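Local coordinates for protein 2-oxoadipate dioxygenase/decarboxylase (Pseudomonas putida, PDB 6W1G) that catalyses the iron(II)-dependent conversion of 2-oxoadipate and O2 into (R)-2-hydroxyglutarate and CO2, a step in bacterial D-lysine catabolism, at residues Leu81-Arg86 against Gln155-Arg160; Gly97-Ser102 against Arg127-Leu132; Pro107-Ala112 against Glu427-Ala432; Glu253-Arg258 against Leu263-Ser268. All coordinates share one frame; numbering follows the deposited sequence. Where two conformers were deposited one is given.

Interaction 1: Leu81-Arg86 against Gln155-Arg160; sequences LATIAR and QIFTSR
T83 rests its methyl on the phenyl ring of F157, and this is where the contact is tight. T83 CG2 lies 3.7 Å from the centroid of the F157 ring and 24° off its normal, a CH-pi contact displaced toward the rim, where T83 CG2 comes within 3.4 Å of F157 CE2. The methyl is free to do this because it stands anti to the backbone N of T83, while OG1 (chi1 -60°) stays beside that N and bonds back to the carbonyl oxygen of E79 in the preceding turn. Threonine thus suits the place twice over: its polar branch is spent on its own helix and its apolar branch on the ring. The opposite face of F157 is covered by its chain neighbour I156, whose CG1 sits 3.4 Å above the plane of the F157 ring, so the ring is held between an aliphatic group of each segment. I84 crosses the ring at about a right angle and more loosely, I84 CG1 being 4.1 Å from F157 CE1.

Away from the ring the segment is looser. Just before it, exposed Q155 folds back, and its OE1 receives the N-H of F157 on an in-plane lone pair at 3.1 Å; after it, T158 N-caps the next helix through the N of A161, and S159 and R160 lead away from the contact.

The ring lies between helix 78-90 and helix 159-171, touching L87 of the former and L162 of the latter, while L81 and A85 carry helix 78-90 onto helix 424-433.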
loop_
_atom_site.group_PDB
_atom_site.type_symbol
_atom_site.label_atom_id
_atom_site.label_comp_id
_atom_site.label_asym_id
_atom_site.label_seq_id
_atom_site.Cartn_x
_atom_site.Cartn_y
_atom_site.Cartn_z
ATOM N N LEU A 81 14.021 -10.520 5.907
ATOM C CA LEU A 81 12.615 -10.608 5.520
ATOM C C LEU A 81 11.812 -11.439 6.514
ATOM O O LEU A 81 10.709 -11.057 6.929
ATOM C CB LEU A 81 12.484 -11.180 4.102
ATOM C CG LEU A 81 11.057 -11.263 3.574
ATOM C CD1 LEU A 81 10.395 -9.899 3.433
ATOM C CD2 LEU A 81 11.058 -12.001 2.248
ATOM N N ALA A 82 12.347 -12.588 6.909
ATOM C CA ALA A 82 11.631 -13.442 7.851
ATOM C C ALA A 82 11.442 -12.759 9.187
ATOM O O ALA A 82 10.387 -12.870 9.813
ATOM C CB ALA A 82 12.387 -14.766 8.034
ATOM N N THR A 83 12.464 -12.023 9.644
ATOM C CA THR A 83 12.336 -11.365 10.934
ATOM C C THR A 83 11.393 -10.182 10.859
ATOM O O THR A 83 10.608 -9.932 11.791
ATOM C CB THR A 83 13.730 -10.948 11.414
ATOM O OG1 THR A 83 14.555 -12.105 11.540
ATOM C CG2 THR A 83 13.623 -10.328 12.778
ATOM N N ILE A 84 11.443 -9.439 9.744
ATOM C CA ILE A 84 10.510 -8.346 9.625
ATOM C C ILE A 84 9.061 -8.818 9.554
ATOM O O ILE A 84 8.175 -8.135 10.079
ATOM C CB ILE A 84 10.939 -7.413 8.505
ATOM C CG1 ILE A 84 10.638 -6.011 8.988
ATOM C CG2 ILE A 84 10.417 -7.775 7.294
ATOM C CD1 ILE A 84 11.370 -5.018 8.231
ATOM N N ALA A 85 8.796 -10.008 8.999
ATOM C CA ALA A 85 7.450 -10.550 9.079
ATOM C C ALA A 85 7.023 -10.744 10.516
ATOM O O ALA A 85 5.871 -10.480 10.878
ATOM C CB ALA A 85 7.378 -11.863 8.322
ATOM N N ARG A 86 7.938 -11.233 11.369
ATOM C CA ARG A 86 7.617 -11.404 12.787
ATOM C C ARG A 86 7.369 -10.070 13.474
ATOM O O ARG A 86 6.500 -9.945 14.327
ATOM C CB ARG A 86 8.731 -12.168 13.505
ATOM C CG ARG A 86 8.892 -13.580 13.007
ATOM C CD ARG A 86 10.157 -14.209 13.606
ATOM N NE ARG A 86 10.086 -14.291 15.062
ATOM C CZ ARG A 86 11.062 -13.972 15.891
ATOM N NH1 ARG A 86 12.236 -13.531 15.433
ATOM N NH2 ARG A 86 10.851 -14.080 17.199
ATOM N N GLN A 155 23.191 -5.972 11.365
ATOM C CA GLN A 155 22.080 -6.323 12.247
ATOM C C GLN A 155 21.084 -5.168 12.285
ATOM O O GLN A 155 21.282 -4.198 13.021
ATOM C CB GLN A 155 22.557 -6.634 13.656
ATOM C CG GLN A 155 21.417 -6.849 14.669
ATOM C CD GLN A 155 20.400 -7.926 14.269
ATOM O OE1 GLN A 155 19.361 -7.614 13.711
ATOM N NE2 GLN A 155 20.693 -9.187 14.583
ATOM N N ILE A 156 20.017 -5.269 11.506
ATOM C CA ILE A 156 19.107 -4.141 11.349
ATOM C C ILE A 156 18.094 -3.971 12.466
ATOM O O ILE A 156 17.426 -2.945 12.522
ATOM C CB ILE A 156 18.408 -4.206 9.979
ATOM C CG1 ILE A 156 17.404 -5.354 9.901
ATOM C CG2 ILE A 156 19.445 -4.237 8.840
ATOM C CD1 ILE A 156 16.558 -5.307 8.653
ATOM N N PHE A 157 17.924 -4.937 13.352
ATOM C CA PHE A 157 16.983 -4.874 14.448
ATOM C C PHE A 157 17.709 -4.687 15.766
ATOM O O PHE A 157 18.743 -5.335 16.007
ATOM C CB PHE A 157 16.200 -6.161 14.549
ATOM C CG PHE A 157 15.538 -6.555 13.256
ATOM C CD1 PHE A 157 14.421 -5.892 12.788
ATOM C CD2 PHE A 157 16.098 -7.557 12.458
ATOM C CE1 PHE A 157 13.840 -6.278 11.564
ATOM C CE2 PHE A 157 15.534 -7.929 11.260
ATOM C CZ PHE A 157 14.422 -7.310 10.815
ATOM N N THR A 158 17.175 -3.829 16.626
ATOM C CA THR A 158 17.755 -3.719 17.950
ATOM C C THR A 158 17.470 -4.976 18.752
ATOM O O THR A 158 16.487 -5.688 18.539
ATOM C CB THR A 158 17.261 -2.505 18.723
ATOM O OG1 THR A 158 15.903 -2.724 19.107
ATOM C CG2 THR A 158 17.382 -1.213 17.913
ATOM N N SER A 159 18.368 -5.261 19.691
ATOM C CA SER A 159 18.164 -6.414 20.545
ATOM C C SER A 159 16.854 -6.305 21.322
ATOM O O SER A 159 16.167 -7.328 21.525
ATOM C CB SER A 159 19.348 -6.600 21.491
ATOM O OG SER A 159 20.491 -7.006 20.774
ATOM N N ARG A 160 16.501 -5.094 21.771
ATOM C CA ARG A 160 15.256 -4.931 22.514
ATOM C C ARG A 160 14.039 -5.220 21.615
ATOM O O ARG A 160 13.065 -5.843 22.055
ATOM C CB ARG A 160 15.160 -3.533 23.129
ATOM C CG ARG A 160 14.027 -3.390 24.125
ATOM C CD ARG A 160 14.389 -4.062 25.455
ATOM N NE ARG A 160 13.239 -3.990 26.369
ATOM C CZ ARG A 160 12.455 -5.010 26.702
ATOM N NH1 ARG A 160 12.709 -6.252 26.267
ATOM N NH2 ARG A 160 11.404 -4.780 27.455
#

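Interaction 2: Gly97-Ser102 against Arg127-Leu132; sequences GYYDLS and RVFTSL
F129 brings one corner of its ring down on the face of Y99. F129 CE2 stands 3.6 Å above the plane of the Y99 ring, off-centre, and its nearest atom there is Y99 CD1. With the planes inclined at 57° and the ring centroids of Y99 and F129 5.2 Å apart, the pair is intermediate, neither an offset stack nor a T-shape. The two residues stand on strands 94-100 and 127-133, which are not neighbours: strand 108-114 runs between them, and the rings meet across it, F129 also touching S110. F129 leans in because its CG is anti to its backbone N (chi1 -171°), whereas Y99 already leaves its strand toward the partner.

One loop residue meets both rings: the hydroxyl of Y99 hydrogen-bonds to the backbone N of F399, and the F399 ring meets that of F129 edge-to-face. Replacing Y99 by an alanine would probably open a gap under F129 and leave the N-H of F399 without this partner. Next to Y99, D100 forms an Asx turn, its OD1 accepting from S102 N at 3.1 Å.

The side chain of F129 lies about 6 Å from the bound nickel ion and that of Y99 about 4 Å from the side chain of V402, a 2-oxoadipate-binding residue. Between themselves the rings exchange only apolar contact, consistent with an apolar aromatic surface that lies by the metal at F129 and by the substrate site at Y99.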
loop_
_atom_site.group_PDB
_atom_site.type_symbol
_atom_site.label_atom_id
_atom_site.label_comp_id
_atom_site.label_asym_id
_atom_site.label_seq_id
_atom_site.Cartn_x
_atom_site.Cartn_y
_atom_site.Cartn_z
ATOM N N GLY A 97 -0.023 -10.678 -1.070
ATOM C CA GLY A 97 0.374 -10.443 -2.431
ATOM C C GLY A 97 1.829 -10.700 -2.714
ATOM O O GLY A 97 2.657 -10.864 -1.818
ATOM N N TYR A 98 2.159 -10.741 -4.001
ATOM C CA TYR A 98 3.524 -10.978 -4.447
ATOM C C TYR A 98 3.742 -10.196 -5.733
ATOM O O TYR A 98 2.940 -10.255 -6.668
ATOM C CB TYR A 98 3.755 -12.481 -4.688
ATOM C CG TYR A 98 5.115 -12.745 -5.278
ATOM C CD1 TYR A 98 6.279 -12.492 -4.552
ATOM C CD2 TYR A 98 5.256 -13.208 -6.572
ATOM C CE1 TYR A 98 7.523 -12.683 -5.080
ATOM C CE2 TYR A 98 6.509 -13.417 -7.110
ATOM C CZ TYR A 98 7.641 -13.171 -6.368
ATOM O OH TYR A 98 8.871 -13.403 -6.960
ATOM N N TYR A 99 4.824 -9.417 -5.749
ATOM C CA TYR A 99 5.132 -8.481 -6.826
ATOM C C TYR A 99 6.561 -8.760 -7.258
ATOM O O TYR A 99 7.492 -8.515 -6.492
ATOM C CB TYR A 99 5.025 -7.037 -6.362
ATOM C CG TYR A 99 3.685 -6.694 -5.728
ATOM C CD1 TYR A 99 3.436 -7.001 -4.386
ATOM C CD2 TYR A 99 2.677 -6.076 -6.441
ATOM C CE1 TYR A 99 2.223 -6.713 -3.799
ATOM C CE2 TYR A 99 1.469 -5.792 -5.864
ATOM C CZ TYR A 99 1.244 -6.096 -4.558
ATOM O OH TYR A 99 0.009 -5.803 -4.012
ATOM N N ASP A 100 6.748 -9.288 -8.449
ATOM C CA ASP A 100 8.076 -9.658 -8.930
ATOM C C ASP A 100 8.522 -8.691 -10.003
ATOM O O ASP A 100 7.959 -8.667 -11.101
ATOM C CB ASP A 100 8.000 -11.073 -9.474
ATOM C CG ASP A 100 9.334 -11.606 -9.908
ATOM O OD1 ASP A 100 10.346 -11.008 -9.513
ATOM O OD2 ASP A 100 9.341 -12.613 -10.625
ATOM N N LEU A 101 9.520 -7.890 -9.679
ATOM C CA LEU A 101 10.058 -6.951 -10.646
ATOM C C LEU A 101 11.224 -7.500 -11.450
ATOM O O LEU A 101 11.772 -6.767 -12.282
ATOM C CB LEU A 101 10.477 -5.657 -9.958
ATOM C CG LEU A 101 9.346 -4.686 -9.651
ATOM C CD1 LEU A 101 9.770 -3.698 -8.593
ATOM C CD2 LEU A 101 8.904 -3.963 -10.928
ATOM N N SER A 102 11.637 -8.754 -11.227
ATOM C CA SER A 102 12.697 -9.329 -12.051
ATOM C C SER A 102 12.375 -9.211 -13.536
ATOM O O SER A 102 13.286 -9.089 -14.361
ATOM C CB SER A 102 12.928 -10.796 -11.675
ATOM O OG SER A 102 13.187 -10.962 -10.290
ATOM N N ARG A 127 0.043 -0.080 5.772
ATOM C CA ARG A 127 0.703 -1.190 5.073
ATOM C C ARG A 127 2.162 -0.833 4.878
ATOM O O ARG A 127 2.493 0.341 4.774
ATOM C CB ARG A 127 0.201 -1.512 3.647
ATOM C CG ARG A 127 -1.237 -1.405 3.374
ATOM C CD ARG A 127 -1.546 -0.097 2.683
ATOM N NE ARG A 127 -2.933 -0.029 2.440
ATOM C CZ ARG A 127 -3.664 1.095 2.487
ATOM N NH1 ARG A 127 -4.947 1.081 2.295
ATOM N NH2 ARG A 127 -3.077 2.271 2.729
ATOM N N VAL A 128 3.015 -1.864 4.816
ATOM C CA VAL A 128 4.409 -1.666 4.483
ATOM C C VAL A 128 4.760 -2.563 3.309
ATOM O O VAL A 128 4.818 -3.801 3.453
ATOM C CB VAL A 128 5.378 -1.849 5.633
ATOM C CG1 VAL A 128 6.824 -1.634 5.122
ATOM C CG2 VAL A 128 5.061 -0.884 6.747
ATOM N N PHE A 129 4.970 -1.947 2.142
ATOM C CA PHE A 129 5.433 -2.639 0.943
ATOM C C PHE A 129 6.910 -2.945 1.136
ATOM O O PHE A 129 7.700 -2.026 1.378
ATOM C CB PHE A 129 5.236 -1.728 -0.262
ATOM C CG PHE A 129 5.465 -2.393 -1.585
ATOM C CD1 PHE A 129 6.704 -2.382 -2.204
ATOM C CD2 PHE A 129 4.439 -3.074 -2.207
ATOM C CE1 PHE A 129 6.875 -2.999 -3.423
ATOM C CE2 PHE A 129 4.629 -3.691 -3.436
ATOM C CZ PHE A 129 5.836 -3.653 -4.028
ATOM N N THR A 130 7.261 -4.225 1.143
ATOM C CA THR A 130 8.568 -4.702 1.560
ATOM C C THR A 130 9.201 -5.478 0.418
ATOM O O THR A 130 8.697 -6.530 0.003
ATOM C CB THR A 130 8.427 -5.572 2.785
ATOM O OG1 THR A 130 7.797 -4.826 3.825
ATOM C CG2 THR A 130 9.777 -6.062 3.297
ATOM N N SER A 131 10.341 -4.976 -0.068
ATOM C CA SER A 131 11.064 -5.630 -1.155
ATOM C C SER A 131 12.283 -6.345 -0.620
ATOM O O SER A 131 12.952 -5.847 0.288
ATOM C CB SER A 131 11.497 -4.590 -2.181
ATOM O OG SER A 131 10.411 -3.880 -2.738
ATOM N N LEU A 132 12.556 -7.499 -1.208
ATOM C CA LEU A 132 13.776 -8.228 -0.942
ATOM C C LEU A 132 14.666 -8.161 -2.179
ATOM O O LEU A 132 14.256 -8.551 -3.278
ATOM C CB LEU A 132 13.426 -9.675 -0.610
ATOM C CG LEU A 132 14.626 -10.590 -0.510
ATOM C CD1 LEU A 132 15.617 -10.229 0.592
ATOM C CD2 LEU A 132 14.154 -12.035 -0.303
#

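Interaction 3: Pro107-Ala112 against Glu427-Ala432; sequences PVHSTA and EAFEAA
Strand 108-112 passes beneath helix 427-432 with 9.5 Å between their axes and a crossing angle of -62°, so the helix lies slantwise over the strand. This is an alpha-on-beta layer, the helix packed on the five-stranded sheet of an enzyme of the glyoxalase clan, and a single phenylalanine does nearly all the joining. F429, with CG anti to its backbone N (chi1 -173°), reaches from the helix to the sheet between H109 and T111, the two residues whose side chains rise on this face.

On the H109 side the rings form a T-shaped pair. The edge of F429 points at the imidazole face, F429 CD1 lying over the middle of it, with the ring centroids of F429 and H109 5.0 Å apart and the planes at 73°. F429 CB adds a CH-pi contact, 4.0 Å from the centroid of the H109 ring. The hydrogen bond between the Y98 hydroxyl and H109 ND1 probably helps to set the turn of the imidazole; a histidine here offers a flat face to the helix and a polar edge to the next strand.

On the other side T111 crosses the phenyl ring at about a right angle, its methyl CG2 3.7 Å from F429 CZ. Its OG1 is occupied by the carbonyl oxygen of G97, leaving the apolar branch for the ring. S110, between them, directs its side chain through to the far face, where it bonds to S131. Its backbone still borders the phenylalanine, S110 O standing over one face of the ring, and the closest approach of all is F429 CE1 to H109 O, 3.4 Å.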
loop_
_atom_site.group_PDB
_atom_site.type_symbol
_atom_site.label_atom_id
_atom_site.label_comp_id
_atom_site.label_asym_id
_atom_site.label_seq_id
_atom_site.Cartn_x
_atom_site.Cartn_y
_atom_site.Cartn_z
ATOM N N PRO A 107 16.098 -5.676 -9.611
ATOM C CA PRO A 107 16.437 -6.929 -8.904
ATOM C C PRO A 107 15.795 -7.051 -7.517
ATOM O O PRO A 107 16.475 -7.261 -6.509
ATOM C CB PRO A 107 17.969 -6.850 -8.837
ATOM C CG PRO A 107 18.240 -5.391 -8.701
ATOM C CD PRO A 107 17.231 -4.733 -9.625
ATOM N N VAL A 108 14.461 -6.956 -7.472
ATOM C CA VAL A 108 13.713 -7.128 -6.240
ATOM C C VAL A 108 12.441 -7.940 -6.498
ATOM O O VAL A 108 11.914 -7.990 -7.612
ATOM C CB VAL A 108 13.303 -5.801 -5.539
ATOM C CG1 VAL A 108 14.509 -4.947 -5.119
ATOM C CG2 VAL A 108 12.347 -4.997 -6.414
ATOM N N HIS A 109 11.925 -8.540 -5.418
ATOM C CA HIS A 109 10.545 -9.030 -5.381
ATOM C C HIS A 109 9.993 -8.715 -3.998
ATOM O O HIS A 109 10.766 -8.557 -3.042
ATOM C CB HIS A 109 10.384 -10.489 -5.819
ATOM C CG HIS A 109 11.264 -11.485 -5.168
ATOM N ND1 HIS A 109 11.095 -12.821 -5.443
ATOM C CD2 HIS A 109 12.313 -11.393 -4.321
ATOM C CE1 HIS A 109 12.035 -13.511 -4.816
ATOM N NE2 HIS A 109 12.785 -12.674 -4.131
ATOM N N SER A 110 8.660 -8.619 -3.901
ATOM C CA SER A 110 8.069 -7.910 -2.779
ATOM C C SER A 110 6.718 -8.475 -2.384
ATOM O O SER A 110 6.032 -9.172 -3.143
ATOM C CB SER A 110 7.842 -6.436 -3.164
ATOM O OG SER A 110 8.976 -5.916 -3.800
ATOM N N THR A 111 6.329 -8.115 -1.152
ATOM C CA THR A 111 4.982 -8.333 -0.635
ATOM C C THR A 111 4.580 -7.083 0.116
ATOM O O THR A 111 5.400 -6.196 0.320
ATOM C CB THR A 111 4.930 -9.561 0.285
ATOM O OG1 THR A 111 3.569 -9.893 0.596
ATOM C CG2 THR A 111 5.652 -9.360 1.570
ATOM N N ALA A 112 3.325 -6.995 0.539
ATOM C CA ALA A 112 2.927 -5.911 1.426
ATOM C C ALA A 112 2.385 -6.497 2.728
ATOM O O ALA A 112 1.513 -7.359 2.710
ATOM C CB ALA A 112 1.885 -5.000 0.818
ATOM N N GLU A 427 7.949 -18.998 -5.031
ATOM C CA GLU A 427 8.358 -20.025 -4.079
ATOM C C GLU A 427 9.639 -19.627 -3.354
ATOM O O GLU A 427 9.760 -19.846 -2.149
ATOM C CB GLU A 427 8.525 -21.360 -4.806
ATOM C CG GLU A 427 7.217 -21.946 -5.317
ATOM C CD GLU A 427 7.404 -23.129 -6.269
ATOM O OE1 GLU A 427 8.543 -23.599 -6.475
ATOM O OE2 GLU A 427 6.398 -23.594 -6.830
ATOM N N ALA A 428 10.602 -19.048 -4.081
ATOM C CA ALA A 428 11.819 -18.562 -3.448
ATOM C C ALA A 428 11.500 -17.450 -2.463
ATOM O O ALA A 428 12.079 -17.398 -1.374
ATOM C CB ALA A 428 12.814 -18.052 -4.494
ATOM N N PHE A 429 10.594 -16.535 -2.836
ATOM C CA PHE A 429 10.224 -15.468 -1.930
ATOM C C PHE A 429 9.617 -16.043 -0.659
ATOM O O PHE A 429 9.934 -15.607 0.448
ATOM C CB PHE A 429 9.232 -14.535 -2.613
ATOM C CG PHE A 429 8.932 -13.298 -1.797
ATOM C CD1 PHE A 429 9.765 -12.199 -1.830
ATOM C CD2 PHE A 429 7.830 -13.267 -0.962
ATOM C CE1 PHE A 429 9.520 -11.063 -1.062
ATOM C CE2 PHE A 429 7.570 -12.139 -0.190
ATOM C CZ PHE A 429 8.406 -11.031 -0.254
ATOM N N GLU A 430 8.694 -17.001 -0.801
ATOM C CA GLU A 430 8.016 -17.562 0.362
ATOM C C GLU A 430 8.954 -18.374 1.248
ATOM O O GLU A 430 8.804 -18.372 2.474
ATOM C CB GLU A 430 6.773 -18.361 -0.070
ATOM C CG GLU A 430 5.720 -17.442 -0.674
ATOM C CD GLU A 430 4.477 -18.162 -1.156
ATOM O OE1 GLU A 430 4.559 -19.344 -1.536
ATOM O OE2 GLU A 430 3.409 -17.532 -1.142
ATOM N N ALA A 431 9.946 -19.028 0.656
ATOM C CA ALA A 431 10.928 -19.731 1.463
ATOM C C ALA A 431 11.718 -18.750 2.312
ATOM O O ALA A 431 11.999 -19.015 3.493
ATOM C CB ALA A 431 11.836 -20.544 0.547
ATOM N N ALA A 432 12.078 -17.602 1.732
ATOM C CA ALA A 432 12.800 -16.567 2.476
ATOM C C ALA A 432 11.929 -15.951 3.558
ATOM O O ALA A 432 12.378 -15.718 4.680
ATOM C CB ALA A 432 13.267 -15.494 1.496
#

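Interaction 4: Glu253-Arg258 against Leu263-Ser268; sequences EGPPTR and LLRQTS
L264 begins the contact with its backbone: L264 O lies 3.3 Å from P255 CD and receives the CA-H of G254, but it is buried without any hydrogen-bonding partner. A side chain on G254 would run into this oxygen, and the backbone angles of G254 (phi 106°) would press it against the preceding carbonyl oxygen as well, so glycine suits the place.

R265 follows, its CA 3.2 Å from E253 O in a CA-H...O contact. Its chain bends at chi3 (77°) and lays the guanidinium against the loop, with P256 C and T257 N over the centre of one face. R265 NE gives P255 O a weak bond of 2.8 Å, and two waters at the guanidinium edge, both accepting from NH2, link it to P255 O and to T257 OG1. The carboxylate of D235 takes NH1 in a salt bridge and also bonds to T257 OG1. A leucine in place of R265 would probably leave D235 without its counter-charge and P255 O without its side-chain donor.

The strand belongs to a two-stranded antiparallel sheet, 264-275 with 288-298, whose second strand carries the metal ligand E294; the loop adds one isolated antiparallel beta-bridge to it. At that hydrogen-bonded pair Q266 N reaches E253 O at 3.0 Å and E253 N reaches Q266 O at 2.9 Å. The Q266 side chain repeats the pairing: NE2 donates to E253 OE1 at 2.7 Å, almost straight (166°); OE1 lies in the amide plane of Q266, whereas NE2 comes from well above the carboxylate plane of E253. T267 then turns its hydroxyl to the carbonyl oxygen of K249.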
loop_
_atom_site.group_PDB
_atom_site.type_symbol
_atom_site.label_atom_id
_atom_site.label_comp_id
_atom_site.label_asym_id
_atom_site.label_seq_id
_atom_site.Cartn_x
_atom_site.Cartn_y
_atom_site.Cartn_z
ATOM N N GLU A 253 0.470 6.804 -12.544
ATOM C CA GLU A 253 0.308 5.364 -12.675
ATOM C C GLU A 253 -1.075 4.955 -12.216
ATOM O O GLU A 253 -1.627 5.569 -11.301
ATOM C CB GLU A 253 1.348 4.624 -11.836
ATOM C CG GLU A 253 2.783 4.919 -12.256
ATOM C CD GLU A 253 3.754 4.105 -11.452
ATOM O OE1 GLU A 253 4.264 4.616 -10.429
ATOM O OE2 GLU A 253 3.962 2.932 -11.811
ATOM N N GLY A 254 -1.616 3.912 -12.855
ATOM C CA GLY A 254 -2.939 3.407 -12.574
ATOM C C GLY A 254 -3.920 3.765 -13.667
ATOM O O GLY A 254 -3.561 4.270 -14.731
ATOM N N PRO A 255 -5.202 3.501 -13.432
ATOM C CA PRO A 255 -6.239 3.883 -14.408
ATOM C C PRO A 255 -6.326 5.391 -14.538
ATOM O O PRO A 255 -5.805 6.125 -13.703
ATOM C CB PRO A 255 -7.528 3.334 -13.779
ATOM C CG PRO A 255 -7.246 3.432 -12.285
ATOM C CD PRO A 255 -5.777 3.045 -12.148
ATOM N N PRO A 256 -6.999 5.880 -15.583
ATOM C CA PRO A 256 -7.297 7.304 -15.681
ATOM C C PRO A 256 -8.372 7.742 -14.698
ATOM O O PRO A 256 -8.947 6.904 -13.968
ATOM C CB PRO A 256 -7.774 7.450 -17.127
ATOM C CG PRO A 256 -8.513 6.150 -17.344
ATOM C CD PRO A 256 -7.722 5.091 -16.594
ATOM N N THR A 257 -8.637 9.040 -14.678
ATOM C CA THR A 257 -9.704 9.607 -13.865
ATOM C C THR A 257 -11.019 8.910 -14.172
ATOM O O THR A 257 -11.382 8.726 -15.337
ATOM C CB THR A 257 -9.827 11.100 -14.183
ATOM O OG1 THR A 257 -8.545 11.745 -14.032
ATOM C CG2 THR A 257 -10.873 11.747 -13.292
ATOM N N ARG A 258 -11.755 8.570 -13.121
ATOM C CA ARG A 258 -13.044 7.918 -13.230
ATOM C C ARG A 258 -13.963 8.462 -12.149
ATOM O O ARG A 258 -13.529 8.883 -11.082
ATOM C CB ARG A 258 -12.892 6.398 -12.987
ATOM C CG ARG A 258 -12.241 5.637 -14.127
ATOM C CD ARG A 258 -11.828 4.236 -13.715
ATOM N NE ARG A 258 -12.930 3.485 -13.102
ATOM C CZ ARG A 258 -13.849 2.769 -13.757
ATOM N NH1 ARG A 258 -13.825 2.683 -15.089
ATOM N NH2 ARG A 258 -14.814 2.152 -13.067
ATOM N N LEU A 263 -8.671 0.115 -8.357
ATOM C CA LEU A 263 -7.292 -0.092 -7.906
ATOM C C LEU A 263 -6.788 1.162 -7.218
ATOM O O LEU A 263 -7.384 1.605 -6.229
ATOM C CB LEU A 263 -6.386 -0.607 -9.018
ATOM C CG LEU A 263 -6.837 -1.945 -9.609
ATOM C CD1 LEU A 263 -5.820 -2.435 -10.647
ATOM C CD2 LEU A 263 -7.041 -3.008 -8.570
ATOM N N LEU A 264 -5.668 1.756 -7.668
ATOM C CA LEU A 264 -5.194 3.005 -7.109
ATOM C C LEU A 264 -4.557 3.805 -8.241
ATOM O O LEU A 264 -4.228 3.259 -9.292
ATOM C CB LEU A 264 -4.262 2.803 -5.929
ATOM C CG LEU A 264 -2.921 2.150 -6.199
ATOM C CD1 LEU A 264 -1.890 3.111 -6.770
ATOM C CD2 LEU A 264 -2.371 1.565 -4.910
ATOM N N ARG A 265 -4.346 5.092 -7.980
ATOM C CA ARG A 265 -3.564 5.968 -8.826
ATOM C C ARG A 265 -2.445 6.544 -7.984
ATOM O O ARG A 265 -2.625 6.775 -6.782
ATOM C CB ARG A 265 -4.400 7.100 -9.358
ATOM C CG ARG A 265 -5.615 6.645 -10.145
ATOM C CD ARG A 265 -6.397 7.809 -10.761
ATOM N NE ARG A 265 -5.698 8.288 -11.947
ATOM C CZ ARG A 265 -5.765 9.516 -12.445
ATOM N NH1 ARG A 265 -6.502 10.437 -11.859
ATOM N NH2 ARG A 265 -5.084 9.809 -13.556
ATOM N N GLN A 266 -1.261 6.727 -8.581
ATOM C CA GLN A 266 -0.120 7.216 -7.816
ATOM C C GLN A 266 0.833 8.032 -8.691
ATOM O O GLN A 266 0.922 7.827 -9.913
ATOM C CB GLN A 266 0.682 6.083 -7.186
ATOM C CG GLN A 266 1.296 5.145 -8.194
ATOM C CD GLN A 266 1.960 3.878 -7.622
ATOM O OE1 GLN A 266 1.503 3.261 -6.632
ATOM N NE2 GLN A 266 3.035 3.471 -8.278
ATOM N N THR A 267 1.535 8.966 -8.057
ATOM C CA THR A 267 2.638 9.645 -8.740
ATOM C C THR A 267 3.677 9.991 -7.679
ATOM O O THR A 267 3.468 9.795 -6.478
ATOM C CB THR A 267 2.198 10.843 -9.612
ATOM O OG1 THR A 267 3.311 11.265 -10.397
ATOM C CG2 THR A 267 1.672 11.963 -8.802
ATOM N N SER A 268 4.818 10.470 -8.140
ATOM C CA SER A 268 6.007 10.638 -7.318
ATOM C C SER A 268 6.609 12.021 -7.525
ATOM O O SER A 268 6.277 12.747 -8.476
ATOM C CB SER A 268 7.071 9.548 -7.638
ATOM O OG SER A 268 7.497 9.712 -8.986
HETATM O O HOH W 1 -3.523 7.612 -14.444
HETATM O O HOH W 2 -5.495 12.403 -14.816
#

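Overall arrangement
Interactions 2 and 3 share one sheet and lie 7 Å apart, centre to centre; S131 OG to S110 OG, at 2.7 Å, is a probable hydrogen bond between them. Interaction 1 joins from behind through L81, whose CD2 packs 3.8 Å from F429 CE1, so helices 78-90 and 424-433 lie together on the sheet face away from the metal. Interaction 4 touches none of these. Its nearest atoms are about 8 Å from interaction 2, and the nickel ion bound by H70, H226 and E294 lies near both, about 5 Å from the side chain of Q266 in interaction 4 and close to F129 in interaction 2.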